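Local atomic coordinates of ATPase BagA (Mycobacterium tuberculosis H37Rv, PDB entry 6BS3), a protein that forms, with its partner BagB, a heterodimeric ATPase complex whose ATP hydrolysis is required for resistance to nitric oxide and to elevated glycerol. Residues I63-L77 with N89-E101. Sequence-based numbering, arbitrary orientation.
Sequences IAQLFDVPPLPYQEL and NALAIDIEAAFLE
Leu77 and Ala90 form an antiparallel, hydrogen-bonded pair: Ala90 N donates to Leu77 O (2.7 Å) and Leu77 N to Ala90 O (3.1 Å). Two residues before Leu77 the pairing gives way, for Gln75 O and Ala90 O stand 3.2 Å apart as two acceptors, and a water takes over, accepting from Ala92 N near Pro73 O and Gln75 O. Farther along, the Tyr74 hydroxyl donates to Glu101 OE1 (3.1 Å) on the syn side, somewhat out of the plane of a carboxylate turned 46° from the ring. The contact illustrates how an edge hairpin is entered in an ArsA-type P-loop ATPase: strand 77-82 borders the sheet antiparallel to 86-92, and the loop leading to it from helix 62-66 passes beside the start of helix 95-107. Asp94 N-caps that helix through OD1 and Ala97 N, while its carbonyl oxygen sits over the centre of one face of Tyr74. Swung opposite its own amide nitrogen (chi1 -172°), the Tyr74 ring reaches across the first turn, CD2 against Ala97 CB (3.6 Å) of the helix and CD1 against Leu91 CD1 (3.7 Å) of the strand. Glu76 CG packs on Leu91 CB, its carboxylate held by Arg147 and Tyr156. On the sheet face carrying Ala90 and Leu77, Ile63 CG2 and Leu72 CD1 both touch Ala90 CB.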
loop_
_atom_site.group_PDB
_atom_site.type_symbol
_atom_site.label_atom_id
_atom_site.label_comp_id
_atom_site.label_asym_id
_atom_site.label_seq_id
_atom_site.Cartn_x
_atom_site.Cartn_y
_atom_site.Cartn_z
ATOM N N ILE A 63 -11.592 9.734 3.999
ATOM C CA ILE A 63 -12.088 11.093 3.705
ATOM C C ILE A 63 -11.873 12.003 4.927
ATOM O O ILE A 63 -11.316 13.096 4.774
ATOM C CB ILE A 63 -13.567 11.136 3.194
ATOM C CG1 ILE A 63 -13.727 10.368 1.853
ATOM C CG2 ILE A 63 -14.030 12.592 3.051
ATOM C CD1 ILE A 63 -15.197 9.987 1.470
ATOM N N ALA A 64 -12.316 11.540 6.136
ATOM C CA ALA A 64 -12.160 12.264 7.402
ATOM C C ALA A 64 -10.680 12.560 7.683
ATOM O O ALA A 64 -10.343 13.682 8.052
ATOM C CB ALA A 64 -12.765 11.463 8.547
ATOM N N GLN A 65 -9.802 11.565 7.441
ATOM C CA GLN A 65 -8.351 11.654 7.597
ATOM C C GLN A 65 -7.759 12.703 6.642
ATOM O O GLN A 65 -6.915 13.501 7.054
ATOM C CB GLN A 65 -7.722 10.276 7.352
ATOM C CG GLN A 65 -6.279 10.157 7.830
ATOM C CD GLN A 65 -5.597 8.897 7.352
ATOM O OE1 GLN A 65 -5.671 8.519 6.174
ATOM N NE2 GLN A 65 -4.898 8.230 8.258
ATOM N N LEU A 66 -8.217 12.711 5.380
ATOM C CA LEU A 66 -7.783 13.661 4.361
ATOM C C LEU A 66 -8.186 15.102 4.724
ATOM O O LEU A 66 -7.381 16.015 4.569
ATOM C CB LEU A 66 -8.415 13.242 3.027
ATOM C CG LEU A 66 -7.960 13.912 1.748
ATOM C CD1 LEU A 66 -6.466 13.770 1.560
ATOM C CD2 LEU A 66 -8.657 13.288 0.570
ATOM N N PHE A 67 -9.426 15.302 5.214
ATOM C CA PHE A 67 -9.937 16.627 5.587
ATOM C C PHE A 67 -9.610 17.004 7.039
ATOM O O PHE A 67 -9.999 18.085 7.503
ATOM C CB PHE A 67 -11.444 16.741 5.270
ATOM C CG PHE A 67 -11.688 16.896 3.787
ATOM C CD1 PHE A 67 -11.820 15.780 2.967
ATOM C CD2 PHE A 67 -11.708 18.155 3.198
ATOM C CE1 PHE A 67 -11.992 15.923 1.592
ATOM C CE2 PHE A 67 -11.898 18.298 1.826
ATOM C CZ PHE A 67 -12.041 17.181 1.033
ATOM N N ASP A 68 -8.834 16.140 7.723
ATOM C CA ASP A 68 -8.389 16.304 9.112
ATOM C C ASP A 68 -9.588 16.588 10.094
ATOM O O ASP A 68 -9.568 17.528 10.902
ATOM C CB ASP A 68 -7.245 17.351 9.206
ATOM C CG ASP A 68 -6.500 17.318 10.528
ATOM O OD1 ASP A 68 -6.485 16.244 11.177
ATOM O OD2 ASP A 68 -5.943 18.374 10.926
ATOM N N VAL A 69 -10.647 15.773 9.968
ATOM C CA VAL A 69 -11.854 15.893 10.792
ATOM C C VAL A 69 -12.135 14.566 11.501
ATOM O O VAL A 69 -11.670 13.529 11.020
ATOM C CB VAL A 69 -13.123 16.384 10.011
ATOM C CG1 VAL A 69 -13.040 17.866 9.654
ATOM C CG2 VAL A 69 -13.443 15.504 8.791
ATOM N N PRO A 70 -12.938 14.566 12.600
ATOM C CA PRO A 70 -13.308 13.293 13.252
ATOM C C PRO A 70 -14.038 12.318 12.305
ATOM O O PRO A 70 -14.538 12.746 11.251
ATOM C CB PRO A 70 -14.256 13.749 14.380
ATOM C CG PRO A 70 -13.948 15.150 14.607
ATOM C CD PRO A 70 -13.551 15.715 13.296
ATOM N N PRO A 71 -14.149 11.011 12.678
ATOM C CA PRO A 71 -14.864 10.037 11.813
ATOM C C PRO A 71 -16.266 10.481 11.357
ATOM O O PRO A 71 -17.097 10.892 12.166
ATOM C CB PRO A 71 -14.957 8.788 12.699
ATOM C CG PRO A 71 -13.780 8.882 13.607
ATOM C CD PRO A 71 -13.596 10.352 13.887
ATOM N N LEU A 72 -16.539 10.343 10.058
ATOM C CA LEU A 72 -17.819 10.718 9.464
ATOM C C LEU A 72 -18.914 9.660 9.696
ATOM O O LEU A 72 -18.648 8.457 9.567
ATOM C CB LEU A 72 -17.666 10.972 7.943
ATOM C CG LEU A 72 -16.747 12.121 7.498
ATOM C CD1 LEU A 72 -16.586 12.120 6.001
ATOM C CD2 LEU A 72 -17.281 13.463 7.927
ATOM N N PRO A 73 -20.164 10.090 9.977
ATOM C CA PRO A 73 -21.247 9.110 10.141
ATOM C C PRO A 73 -21.791 8.655 8.785
ATOM O O PRO A 73 -21.399 9.184 7.735
ATOM C CB PRO A 73 -22.296 9.890 10.947
ATOM C CG PRO A 73 -22.097 11.308 10.521
ATOM C CD PRO A 73 -20.647 11.477 10.179
ATOM N N TYR A 74 -22.708 7.679 8.797
ATOM C CA TYR A 74 -23.306 7.193 7.560
ATOM C C TYR A 74 -24.408 8.154 7.072
ATOM O O TYR A 74 -25.588 7.890 7.249
ATOM C CB TYR A 74 -23.785 5.734 7.722
ATOM C CG TYR A 74 -24.239 5.073 6.435
ATOM C CD1 TYR A 74 -23.493 5.195 5.257
ATOM C CD2 TYR A 74 -25.379 4.277 6.405
ATOM C CE1 TYR A 74 -23.898 4.569 4.077
ATOM C CE2 TYR A 74 -25.770 3.612 5.240
ATOM C CZ TYR A 74 -25.036 3.773 4.077
ATOM O OH TYR A 74 -25.465 3.154 2.936
ATOM N N GLN A 75 -23.993 9.297 6.497
ATOM C CA GLN A 75 -24.830 10.387 5.979
ATOM C C GLN A 75 -24.039 11.137 4.933
ATOM O O GLN A 75 -22.823 11.266 5.081
ATOM C CB GLN A 75 -25.154 11.429 7.087
ATOM C CG GLN A 75 -26.115 11.001 8.182
ATOM C CD GLN A 75 -26.068 11.980 9.341
ATOM O OE1 GLN A 75 -26.328 13.186 9.190
ATOM N NE2 GLN A 75 -25.748 11.481 10.533
ATOM N N GLU A 76 -24.726 11.714 3.928
ATOM C CA GLU A 76 -24.085 12.529 2.890
ATOM C C GLU A 76 -23.984 13.930 3.446
ATOM O O GLU A 76 -25.012 14.538 3.747
ATOM C CB GLU A 76 -24.880 12.494 1.587
ATOM C CG GLU A 76 -24.916 11.107 0.973
ATOM C CD GLU A 76 -26.131 10.814 0.122
ATOM O OE1 GLU A 76 -26.688 11.746 -0.505
ATOM O OE2 GLU A 76 -26.508 9.626 0.058
ATOM N N LEU A 77 -22.754 14.410 3.686
ATOM C CA LEU A 77 -22.568 15.714 4.339
ATOM C C LEU A 77 -21.624 16.587 3.579
ATOM O O LEU A 77 -20.639 16.084 3.030
ATOM C CB LEU A 77 -22.037 15.523 5.793
ATOM C CG LEU A 77 -22.931 14.793 6.812
ATOM C CD1 LEU A 77 -22.106 14.179 7.919
ATOM C CD2 LEU A 77 -24.016 15.705 7.381
ATOM N N ASN A 89 -20.034 16.827 -1.353
ATOM C CA ASN A 89 -20.591 16.067 -0.236
ATOM C C ASN A 89 -19.744 14.815 -0.038
ATOM O O ASN A 89 -19.165 14.314 -1.003
ATOM C CB ASN A 89 -22.041 15.662 -0.512
ATOM C CG ASN A 89 -23.052 16.727 -0.233
ATOM O OD1 ASN A 89 -22.709 17.854 0.088
ATOM N ND2 ASN A 89 -24.333 16.385 -0.343
ATOM N N ALA A 90 -19.693 14.286 1.203
ATOM C CA ALA A 90 -18.931 13.075 1.515
ATOM C C ALA A 90 -19.819 11.950 1.989
ATOM O O ALA A 90 -20.732 12.175 2.783
ATOM C CB ALA A 90 -17.855 13.366 2.571
ATOM N N LEU A 91 -19.535 10.732 1.537
ATOM C CA LEU A 91 -20.238 9.557 2.041
ATOM C C LEU A 91 -19.262 8.431 2.428
ATOM O O LEU A 91 -18.743 7.738 1.560
ATOM C CB LEU A 91 -21.392 9.041 1.148
ATOM C CG LEU A 91 -22.151 7.799 1.730
ATOM C CD1 LEU A 91 -22.971 8.138 3.017
ATOM C CD2 LEU A 91 -23.022 7.144 0.675
ATOM N N ALA A 92 -19.003 8.269 3.730
ATOM C CA ALA A 92 -18.165 7.165 4.223
ATOM C C ALA A 92 -19.169 6.023 4.442
ATOM O O ALA A 92 -19.974 6.092 5.381
ATOM C CB ALA A 92 -17.486 7.551 5.540
ATOM N N ILE A 93 -19.244 5.066 3.491
ATOM C CA ILE A 93 -20.224 3.972 3.611
ATOM C C ILE A 93 -19.887 3.092 4.836
ATOM O O ILE A 93 -18.745 2.659 5.002
ATOM C CB ILE A 93 -20.400 3.122 2.309
ATOM C CG1 ILE A 93 -20.891 3.979 1.111
ATOM C CG2 ILE A 93 -21.349 1.925 2.561
ATOM C CD1 ILE A 93 -20.806 3.227 -0.308
ATOM N N ASP A 94 -20.875 2.891 5.704
ATOM C CA ASP A 94 -20.783 2.048 6.890
ATOM C C ASP A 94 -21.454 0.736 6.453
ATOM O O ASP A 94 -22.674 0.713 6.257
ATOM C CB ASP A 94 -21.531 2.738 8.046
ATOM C CG ASP A 94 -21.608 2.015 9.381
ATOM O OD1 ASP A 94 -21.612 0.764 9.389
ATOM O OD2 ASP A 94 -21.707 2.701 10.417
ATOM N N ILE A 95 -20.648 -0.324 6.219
ATOM C CA ILE A 95 -21.126 -1.624 5.712
ATOM C C ILE A 95 -22.155 -2.274 6.653
ATOM O O ILE A 95 -23.115 -2.883 6.180
ATOM C CB ILE A 95 -19.960 -2.601 5.326
ATOM C CG1 ILE A 95 -20.449 -3.745 4.406
ATOM C CG2 ILE A 95 -19.211 -3.164 6.548
ATOM C CD1 ILE A 95 -20.814 -3.346 3.036
ATOM N N GLU A 96 -21.968 -2.103 7.971
ATOM C CA GLU A 96 -22.863 -2.631 8.999
ATOM C C GLU A 96 -24.241 -1.976 8.899
ATOM O O GLU A 96 -25.235 -2.690 8.786
ATOM C CB GLU A 96 -22.219 -2.494 10.376
ATOM C CG GLU A 96 -23.142 -2.805 11.537
ATOM C CD GLU A 96 -22.452 -3.333 12.782
ATOM O OE1 GLU A 96 -23.182 -3.691 13.731
ATOM O OE2 GLU A 96 -21.198 -3.387 12.818
ATOM N N ALA A 97 -24.283 -0.629 8.812
ATOM C CA ALA A 97 -25.528 0.136 8.639
ATOM C C ALA A 97 -26.158 -0.125 7.259
ATOM O O ALA A 97 -27.385 -0.191 7.171
ATOM C CB ALA A 97 -25.278 1.625 8.849
ATOM N N ALA A 98 -25.325 -0.331 6.199
ATOM C CA ALA A 98 -25.806 -0.658 4.836
ATOM C C ALA A 98 -26.466 -2.048 4.811
ATOM O O ALA A 98 -27.470 -2.230 4.128
ATOM C CB ALA A 98 -24.672 -0.574 3.812
ATOM N N PHE A 99 -25.933 -3.006 5.587
ATOM C CA PHE A 99 -26.509 -4.353 5.697
ATOM C C PHE A 99 -27.898 -4.328 6.386
ATOM O O PHE A 99 -28.813 -5.000 5.909
ATOM C CB PHE A 99 -25.529 -5.340 6.373
ATOM C CG PHE A 99 -26.013 -6.773 6.449
ATOM C CD1 PHE A 99 -26.536 -7.412 5.331
ATOM C CD2 PHE A 99 -25.948 -7.485 7.641
ATOM C CE1 PHE A 99 -27.006 -8.727 5.411
ATOM C CE2 PHE A 99 -26.392 -8.808 7.713
ATOM C CZ PHE A 99 -26.911 -9.424 6.597
ATOM N N LEU A 100 -28.059 -3.508 7.458
ATOM C CA LEU A 100 -29.335 -3.321 8.175
ATOM C C LEU A 100 -30.377 -2.640 7.282
ATOM O O LEU A 100 -31.545 -3.017 7.308
ATOM C CB LEU A 100 -29.157 -2.506 9.476
ATOM C CG LEU A 100 -28.175 -3.009 10.537
ATOM C CD1 LEU A 100 -28.218 -2.122 11.751
ATOM C CD2 LEU A 100 -28.490 -4.397 10.967
ATOM N N GLU A 101 -29.943 -1.646 6.493
ATOM C CA GLU A 101 -30.754 -0.911 5.519
ATOM C C GLU A 101 -31.329 -1.905 4.488
ATOM O O GLU A 101 -32.498 -1.831 4.136
ATOM C CB GLU A 101 -29.836 0.083 4.793
ATOM C CG GLU A 101 -30.271 1.536 4.759
ATOM C CD GLU A 101 -29.239 2.487 4.174
ATOM O OE1 GLU A 101 -28.379 2.052 3.367
ATOM O OE2 GLU A 101 -29.297 3.686 4.535
HETATM O O HOH W 1 -20.293 10.357 5.336
#